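Local coordinates for uncharacterized protein (Wolinella succinogenes, PDB 3JYG), which is of unknown function but belongs to the 6-pyruvoyl tetrahydropterin synthase family and carries a zinc ion bound by three histidines, at residues A[18-23]-A[85-90]; A[44-49]-A[164-169]. All coordinates share one frame; numbering follows the deposited sequence.

Interaction 1: residues A[18-23]-A[85-90]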
ATOM      1  N   ARG A  18      19.355 -14.310  10.524  1.00 18.47           N
ATOM      2  CA  ARG A  18      19.837 -14.884   9.289  1.00 18.80           C
ATOM      3  C   ARG A  18      18.845 -15.977   8.852  1.00 18.01           C
ATOM      4  O   ARG A  18      18.167 -16.579   9.684  1.00 19.07           O
ATOM      5  CB  ARG A  18      21.269 -15.428   9.457  1.00 20.73           C
ATOM      6  CG  ARG A  18      21.373 -16.825  10.006  1.00 18.76           C
ATOM      7  CD  ARG A  18      22.833 -17.311  10.041  1.00 17.77           C
ATOM      8  NE  ARG A  18      22.906 -18.764  10.236  1.00 14.49           N
ATOM      9  CZ  ARG A  18      23.528 -19.611   9.408  1.00 15.22           C
ATOM     10  NH1 ARG A  18      24.135 -19.184   8.283  1.00 12.82           N
ATOM     11  NH2 ARG A  18      23.553 -20.903   9.715  1.00 15.52           N
ATOM     12  N   VAL A  19      18.791 -16.208   7.550  1.00 16.88           N
ATOM     13  CA  VAL A  19      17.929 -17.218   6.951  1.00 17.32           C
ATOM     14  C   VAL A  19      18.865 -18.331   6.545  1.00 15.45           C
ATOM     15  O   VAL A  19      19.483 -18.259   5.498  1.00 15.25           O
ATOM     16  CB  VAL A  19      17.249 -16.661   5.690  1.00 17.29           C
ATOM     17  CG1 VAL A  19      16.286 -17.705   5.083  1.00 16.94           C
ATOM     18  CG2 VAL A  19      16.499 -15.367   6.043  1.00 18.06           C
ATOM     19  N   TRP A  20      18.960 -19.341   7.391  1.00 15.57           N
ATOM     20  CA  TRP A  20      20.094 -20.276   7.367  1.00 15.34           C
ATOM     21  C   TRP A  20      19.945 -21.243   6.180  1.00 16.45           C
ATOM     22  O   TRP A  20      20.922 -21.697   5.619  1.00 16.95           O
ATOM     23  CB  TRP A  20      20.220 -20.996   8.728  1.00 14.84           C
ATOM     24  CG  TRP A  20      19.038 -21.895   9.137  1.00 15.60           C
ATOM     25  CD1 TRP A  20      18.006 -21.591  10.026  1.00 10.13           C
ATOM     26  CD2 TRP A  20      18.795 -23.246   8.685  1.00 16.57           C
ATOM     27  NE1 TRP A  20      17.154 -22.678  10.133  1.00 16.57           N
ATOM     28  CE2 TRP A  20      17.613 -23.697   9.325  1.00 17.77           C
ATOM     29  CE3 TRP A  20      19.480 -24.122   7.798  1.00 15.77           C
ATOM     30  CZ2 TRP A  20      17.075 -24.996   9.101  1.00 17.55           C
ATOM     31  CZ3 TRP A  20      18.963 -25.398   7.589  1.00 17.03           C
ATOM     32  CH2 TRP A  20      17.773 -25.821   8.246  1.00 18.45           C
ATOM     33  N   SER A  21      18.698 -21.499   5.802  1.00 17.17           N
ATOM     34  CA  SER A  21      18.361 -22.468   4.792  1.00 19.53           C
ATOM     35  C   SER A  21      18.272 -21.901   3.361  1.00 20.50           C
ATOM     36  O   SER A  21      17.866 -22.612   2.435  1.00 21.45           O
ATOM     37  CB  SER A  21      16.991 -23.035   5.154  1.00 20.54           C
ATOM     38  OG  SER A  21      16.012 -21.997   5.139  1.00 19.97           O
ATOM     39  N   GLN A  22      18.603 -20.631   3.171  1.00 20.46           N
ATOM     40  CA  GLN A  22      18.402 -20.014   1.870  1.00 21.54           C
ATOM     41  C   GLN A  22      19.055 -20.827   0.704  1.00 22.40           C
ATOM     42  O   GLN A  22      20.242 -21.190   0.778  1.00 22.51           O
ATOM     43  CB  GLN A  22      18.924 -18.563   1.878  1.00 20.33           C
ATOM     44  CG  GLN A  22      18.694 -17.838   0.514  1.00 20.59           C
ATOM     45  CD  GLN A  22      19.542 -16.584   0.340  1.00 22.03           C
ATOM     46  OE1 GLN A  22      20.691 -16.501   0.837  1.00 18.53           O
ATOM     47  NE2 GLN A  22      18.989 -15.606  -0.376  1.00 18.75           N
ATOM     48  N   GLU A  23      18.295 -21.103  -0.362  1.00 22.74           N
ATOM     49  CA  GLU A  23      18.920 -21.603  -1.619  1.00 25.24           C
ATOM     50  C   GLU A  23      18.462 -20.778  -2.828  1.00 25.93           C
ATOM     51  O   GLU A  23      17.332 -20.293  -2.844  1.00 25.73           O
ATOM     52  CB  GLU A  23      18.596 -23.079  -1.877  1.00 25.32           C
ATOM     53  CG  GLU A  23      19.055 -24.035  -0.815  1.00 28.10           C
ATOM     54  CD  GLU A  23      18.424 -25.434  -0.971  1.00 34.17           C
ATOM     55  OE1 GLU A  23      18.114 -25.856  -2.127  1.00 38.08           O
ATOM     56  OE2 GLU A  23      18.244 -26.111   0.065  1.00 30.39           O
ATOM     57  N   ILE A  85      15.530 -22.074  16.432  1.00 16.90           N
ATOM     58  CA  ILE A  85      16.007 -23.202  17.254  1.00 17.30           C
ATOM     59  C   ILE A  85      16.834 -24.218  16.432  1.00 17.13           C
ATOM     60  O   ILE A  85      17.773 -24.795  16.947  1.00 17.13           O
ATOM     61  CB  ILE A  85      14.838 -23.914  18.035  1.00 17.33           C
ATOM     62  CG1 ILE A  85      15.329 -24.906  19.096  1.00 19.07           C
ATOM     63  CG2 ILE A  85      13.765 -24.555  17.091  1.00 18.87           C
ATOM     64  CD1 ILE A  85      16.081 -24.238  20.279  1.00 17.32           C
ATOM     65  N   ASP A  86      16.480 -24.448  15.182  1.00 16.06           N
ATOM     66  CA  ASP A  86      17.196 -25.447  14.407  1.00 17.75           C
ATOM     67  C   ASP A  86      18.216 -24.908  13.468  1.00 16.37           C
ATOM     68  O   ASP A  86      18.637 -25.602  12.586  1.00 18.00           O
ATOM     69  CB  ASP A  86      16.226 -26.312  13.622  1.00 18.00           C
ATOM     70  CG  ASP A  86      15.628 -27.430  14.479  1.00 20.49           C
ATOM     71  OD1 ASP A  86      16.196 -27.741  15.558  1.00 24.38           O
ATOM     72  OD2 ASP A  86      14.592 -27.979  14.080  1.00 22.09           O
ATOM     73  N   ASP A  87      18.557 -23.637  13.605  1.00 16.41           N
ATOM     74  CA  ASP A  87      19.693 -23.087  12.883  1.00 14.91           C
ATOM     75  C   ASP A  87      20.923 -23.903  13.274  1.00 15.09           C
ATOM     76  O   ASP A  87      21.175 -24.103  14.451  1.00 15.71           O
ATOM     77  CB  ASP A  87      19.851 -21.590  13.262  1.00 14.53           C
ATOM     78  CG  ASP A  87      20.907 -20.870  12.427  1.00 15.48           C
ATOM     79  OD1 ASP A  87      21.950 -21.491  12.079  1.00 14.17           O
ATOM     80  OD2 ASP A  87      20.687 -19.673  12.123  1.00 15.51           O
ATOM     81  N   PRO A  88      21.719 -24.362  12.287  1.00 16.45           N
ATOM     82  CA  PRO A  88      22.934 -25.150  12.572  1.00 16.98           C
ATOM     83  C   PRO A  88      23.958 -24.383  13.411  1.00 17.52           C
ATOM     84  O   PRO A  88      24.838 -24.997  14.044  1.00 16.77           O
ATOM     85  CB  PRO A  88      23.536 -25.369  11.187  1.00 17.59           C
ATOM     86  CG  PRO A  88      22.388 -25.235  10.257  1.00 19.05           C
ATOM     87  CD  PRO A  88      21.460 -24.245  10.836  1.00 15.74           C
ATOM     88  N   LEU A  89      23.882 -23.056  13.378  1.00 15.41           N
ATOM     89  CA  LEU A  89      24.750 -22.248  14.217  1.00 15.22           C
ATOM     90  C   LEU A  89      24.236 -22.054  15.631  1.00 15.61           C
ATOM     91  O   LEU A  89      24.930 -21.429  16.450  1.00 15.29           O
ATOM     92  CB  LEU A  89      24.942 -20.852  13.597  1.00 15.50           C
ATOM     93  CG  LEU A  89      25.899 -20.674  12.442  1.00 15.34           C
ATOM     94  CD1 LEU A  89      25.909 -19.174  12.039  1.00 15.41           C
ATOM     95  CD2 LEU A  89      27.321 -21.180  12.785  1.00 16.92           C
ATOM     96  N   PHE A  90      23.021 -22.544  15.937  1.00 15.87           N
ATOM     97  CA  PHE A  90      22.508 -22.413  17.320  1.00 16.23           C
ATOM     98  C   PHE A  90      23.605 -22.737  18.382  1.00 18.16           C
ATOM     99  O   PHE A  90      23.900 -21.881  19.228  1.00 18.16           O
ATOM    100  CB  PHE A  90      21.199 -23.228  17.565  1.00 15.94           C
ATOM    101  CG  PHE A  90      20.462 -22.803  18.763  1.00 14.08           C
ATOM    102  CD1 PHE A  90      19.455 -21.851  18.672  1.00 13.05           C
ATOM    103  CD2 PHE A  90      20.827 -23.282  20.031  1.00 16.02           C
ATOM    104  CE1 PHE A  90      18.801 -21.420  19.835  1.00 15.68           C
ATOM    105  CE2 PHE A  90      20.167 -22.877  21.171  1.00 16.73           C
ATOM    106  CZ  PHE A  90      19.151 -21.948  21.076  1.00 14.23           C
TER
HETATM  107  O   HOH W   1      18.093 -18.607  12.404  1.00 13.61           O
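A surface contact between two loops, built on a salt bridge beside a tryptophan-proline packing pair, joins the segment that leaves strand 3-17 to the turn entering helix 90-93. Arg-18 grips Asp-87 side-on with two nitrogens, one to each carboxylate oxygen. Arg-18 NH2 gives Asp-87 OD1 a bond of 2.9 Å, straight at 166° and in the guanidinium plane; Arg-18 NE reaches the syn lone pair of Asp-87 OD2 at 3.1 Å, somewhat out of that plane. Asp-87 OD1 also accepts from Leu-89 N at 2.8 Å, a capping bond arriving from the opposite face of the carboxylate, and a water lies beside OD2. At chi1 -173° the Asp-87 carboxylate swings away from its own N and faces the guanidinium, with OD1 still within reach of Leu-89 N. CD1 of Leu-89 lies over one guanidinium face, 3.5 Å from Arg-18 NE, while CB of Trp-20 lies over the rim of the opposite face. The Trp-20 indole lays one face on the second loop: Asp-87 CA sits 3.8 Å from the five-membered ring centroid and Pro-88 CD 4.0 Å from it, both CH-pi contacts. Outside the pair, Arg-18 NH1 bonds to Arg-37 O and Trp-20 NE1 to Asp-84 OD2. With three protein N-H bonds on its carboxylate, Asp-87 is probably ionised and held against rotation, both capping the turn and docking the loop from strand 3-17.

Interaction 2: residues A[44-49]-A[164-169]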
ATOM      1  N   GLY A  44      11.990  -3.755  10.326  1.00 17.21           N
ATOM      2  CA  GLY A  44      10.805  -4.534  10.016  1.00 16.53           C
ATOM      3  C   GLY A  44       9.563  -3.688  10.201  1.00 16.15           C
ATOM      4  O   GLY A  44       9.518  -2.818  11.081  1.00 15.50           O
ATOM      5  N   LYS A  45       8.560  -3.915   9.372  1.00 15.22           N
ATOM      6  CA  LYS A  45       7.263  -3.300   9.661  1.00 15.73           C
ATOM      7  C   LYS A  45       6.148  -4.336   9.597  1.00 14.89           C
ATOM      8  O   LYS A  45       6.018  -5.024   8.595  1.00 14.38           O
ATOM      9  CB  LYS A  45       7.008  -2.143   8.698  1.00 16.75           C
ATOM     10  CG  LYS A  45       5.661  -1.428   8.899  1.00 19.94           C
ATOM     11  CD  LYS A  45       5.425  -0.421   7.720  1.00 23.67           C
ATOM     12  CE  LYS A  45       6.426   0.704   7.719  1.00 26.23           C
ATOM     13  NZ  LYS A  45       6.037   1.641   8.849  1.00 28.67           N
ATOM     14  N   VAL A  46       5.382  -4.461  10.672  1.00 14.31           N
ATOM     15  CA  VAL A  46       4.204  -5.349  10.711  1.00 14.49           C
ATOM     16  C   VAL A  46       2.954  -4.518  10.356  1.00 13.78           C
ATOM     17  O   VAL A  46       2.733  -3.451  10.963  1.00 13.31           O
ATOM     18  CB  VAL A  46       3.990  -5.987  12.084  1.00 15.41           C
ATOM     19  CG1 VAL A  46       2.935  -7.131  11.978  1.00 15.45           C
ATOM     20  CG2 VAL A  46       5.293  -6.598  12.618  1.00 14.31           C
ATOM     21  N   ILE A  47       2.130  -4.992   9.416  1.00 13.15           N
ATOM     22  CA  ILE A  47       0.836  -4.360   9.182  1.00 13.07           C
ATOM     23  C   ILE A  47      -0.301  -5.358   9.436  1.00 14.58           C
ATOM     24  O   ILE A  47      -0.399  -6.373   8.733  1.00 13.73           O
ATOM     25  CB  ILE A  47       0.699  -3.813   7.744  1.00 13.10           C
ATOM     26  CG1 ILE A  47       1.953  -3.029   7.365  1.00 15.23           C
ATOM     27  CG2 ILE A  47      -0.605  -2.924   7.653  1.00 14.09           C
ATOM     28  CD1 ILE A  47       1.904  -2.311   6.014  1.00 17.40           C
ATOM     29  N   VAL A  48      -1.154  -5.044  10.414  1.00 14.62           N
ATOM     30  CA  VAL A  48      -2.272  -5.931  10.821  1.00 14.83           C
ATOM     31  C   VAL A  48      -3.579  -5.419  10.203  1.00 14.91           C
ATOM     32  O   VAL A  48      -3.899  -4.246  10.368  1.00 16.06           O
ATOM     33  CB  VAL A  48      -2.419  -5.934  12.370  1.00 14.34           C
ATOM     34  CG1 VAL A  48      -3.675  -6.704  12.823  1.00 11.70           C
ATOM     35  CG2 VAL A  48      -1.186  -6.483  12.998  1.00 14.72           C
ATOM     36  N   HIS A  49      -4.303  -6.270   9.483  1.00 14.35           N
ATOM     37  CA  HIS A  49      -5.578  -5.874   8.885  1.00 15.50           C
ATOM     38  C   HIS A  49      -6.710  -6.593   9.596  1.00 14.98           C
ATOM     39  O   HIS A  49      -6.682  -7.833   9.728  1.00 16.00           O
ATOM     40  CB  HIS A  49      -5.599  -6.194   7.384  1.00 14.63           C
ATOM     41  CG  HIS A  49      -4.512  -5.523   6.611  1.00 17.40           C
ATOM     42  ND1 HIS A  49      -4.729  -4.381   5.880  1.00 15.41           N
ATOM     43  CD2 HIS A  49      -3.204  -5.839   6.449  1.00 13.15           C
ATOM     44  CE1 HIS A  49      -3.601  -4.040   5.268  1.00 18.06           C
ATOM     45  NE2 HIS A  49      -2.655  -4.901   5.619  1.00 13.99           N
ATOM     46  N   SER A 164      -7.824 -10.335   8.892  1.00 17.02           N
ATOM     47  CA  SER A 164      -7.928 -10.758   7.505  1.00 17.96           C
ATOM     48  C   SER A 164      -6.572 -11.067   6.887  1.00 17.42           C
ATOM     49  O   SER A 164      -6.437 -12.007   6.050  1.00 18.60           O
ATOM     50  CB  SER A 164      -8.699  -9.745   6.673  1.00 16.60           C
ATOM     51  OG  SER A 164      -7.999  -8.551   6.698  1.00 20.99           O
ATOM     52  N   SER A 165      -5.566 -10.298   7.277  1.00 16.83           N
ATOM     53  CA  SER A 165      -4.179 -10.654   6.954  1.00 16.59           C
ATOM     54  C   SER A 165      -3.157  -9.876   7.783  1.00 15.37           C
ATOM     55  O   SER A 165      -3.497  -8.917   8.498  1.00 15.88           O
ATOM     56  CB  SER A 165      -3.895 -10.425   5.466  1.00 15.88           C
ATOM     57  OG  SER A 165      -3.950  -9.006   5.176  1.00 18.95           O
ATOM     58  N   VAL A 166      -1.899 -10.296   7.669  1.00 14.99           N
ATOM     59  CA  VAL A 166      -0.781  -9.568   8.263  1.00 14.79           C
ATOM     60  C   VAL A 166       0.278  -9.394   7.191  1.00 14.61           C
ATOM     61  O   VAL A 166       0.561 -10.322   6.442  1.00 14.22           O
ATOM     62  CB  VAL A 166      -0.180 -10.404   9.376  1.00 14.63           C
ATOM     63  CG1 VAL A 166       1.165  -9.833   9.849  1.00 14.78           C
ATOM     64  CG2 VAL A 166      -1.160 -10.503  10.514  1.00 12.26           C
ATOM     65  N   GLU A 167       0.830  -8.200   7.089  1.00 14.10           N
ATOM     66  CA  GLU A 167       1.946  -7.954   6.193  1.00 13.94           C
ATOM     67  C   GLU A 167       3.213  -7.811   7.030  1.00 14.38           C
ATOM     68  O   GLU A 167       3.197  -7.260   8.144  1.00 13.61           O
ATOM     69  CB  GLU A 167       1.763  -6.657   5.383  1.00 14.96           C
ATOM     70  CG  GLU A 167       0.510  -6.622   4.512  1.00 17.05           C
ATOM     71  CD  GLU A 167       0.408  -5.317   3.727  1.00 23.81           C
ATOM     72  OE1 GLU A 167      -0.538  -4.541   4.010  1.00 24.07           O
ATOM     73  OE2 GLU A 167       1.309  -5.057   2.884  1.00 24.45           O
ATOM     74  N   PHE A 168       4.308  -8.300   6.486  1.00 14.78           N
ATOM     75  CA  PHE A 168       5.612  -8.031   7.097  1.00 15.73           C
ATOM     76  C   PHE A 168       6.598  -7.522   6.039  1.00 16.55           C
ATOM     77  O   PHE A 168       6.913  -8.236   5.064  1.00 15.25           O
ATOM     78  CB  PHE A 168       6.125  -9.235   7.885  1.00 15.22           C
ATOM     79  CG  PHE A 168       7.409  -8.950   8.621  1.00 16.19           C
ATOM     80  CD1 PHE A 168       7.398  -8.209   9.817  1.00 20.35           C
ATOM     81  CD2 PHE A 168       8.629  -9.349   8.083  1.00 16.80           C
ATOM     82  CE1 PHE A 168       8.617  -7.890  10.489  1.00 18.66           C
ATOM     83  CE2 PHE A 168       9.856  -9.018   8.745  1.00 17.07           C
ATOM     84  CZ  PHE A 168       9.827  -8.325   9.963  1.00 16.71           C
ATOM     85  N   LEU A 169       7.011  -6.257   6.208  1.00 17.00           N
ATOM     86  CA  LEU A 169       7.965  -5.614   5.316  1.00 19.72           C
ATOM     87  C   LEU A 169       9.387  -5.857   5.857  1.00 21.20           C
ATOM     88  O   LEU A 169       9.730  -5.495   6.996  1.00 20.68           O
ATOM     89  CB  LEU A 169       7.649  -4.104   5.142  1.00 19.96           C
ATOM     90  CG  LEU A 169       6.403  -3.541   4.432  1.00 20.41           C
ATOM     91  CD1 LEU A 169       5.130  -4.049   5.029  1.00 22.38           C
ATOM     92  CD2 LEU A 169       6.354  -1.990   4.464  1.00 26.79           C
TER
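Glu-167 OE1 accepts from His-49 NE2 at 2.7 Å, a His-carboxylate hydrogen bond between neighbouring strands of the sheet. The oxygen offers its anti lone pair and sits near the plane of the imidazole, at its edge; ring and carboxylate are nearly coplanar, 20° apart. Glu-167 runs extended beyond CG, which stands anti to the carbonyl carbon (chi1 -59°), and this lifts the carboxylate off the sheet and leans it across to the His-49 ring. Arg-177 of strand 174-180 adds a long, weak ion pair to OE1 and a hydrogen bond to Ser-165 OG.

The backbones of 44-49 and 164-169 run antiparallel. Lys-45 with Leu-169, Ile-47 with Glu-167 and His-49 with Ser-165 are hydrogen-bonded pairs; Glu-167 N reaches Ile-47 O at 2.7 Å, and His-49 O takes Ser-164 N at 2.9 Å. On the face bearing His-49 and Glu-167, CD1 of Ile-47 meets CD1 of Leu-169 at 3.8 Å, and Lys-45 lies alongside Leu-169, CD to CD2, before its NZ forms salt bridges with Asp-12 and Glu-10.

The other face is apolar. Val-46 touches Val-166 through their CG1 methyls, 3.9 Å apart, and sets CG2 at the edge of the Phe-168 ring, in its plane. Leu-148, Leu-149 and Leu-152 of helix 141-155 pack onto these valines and Val-48, and Phe-69 of helix 67-77 onto Val-46 and Val-48. An antiparallel sheet with helices on one face fits the tunnelling fold (T-fold) of this family. The mixed opposite side carries the histidine-glutamate bond, which fixes the imidazole's rotation and probably places a proton on NE2, with Arg-177 likely favouring an ionised carboxylate.

From the N terminus, strand 3-17 leads straight into residues 18-23 of interaction 1, the chain then returns along strand 40-52 through the first segment of interaction 2, and helix 67-77 and strand 80-84 lead to residues 85-90, which close interaction 1. Residues 164-169 close interaction 2 much later, after helix 141-155. The two loops therefore cross rather than nest. Interaction 1 ties together two connections near the surface; interaction 2 joins two adjacent inner strands of the sheet. Their centres lie 23 Å apart, on opposite sides of the chain's centre, and they do not touch. The zinc ligand His-17 directly precedes residues 18-23, and His-40 and His-42 come just before residues 44-49.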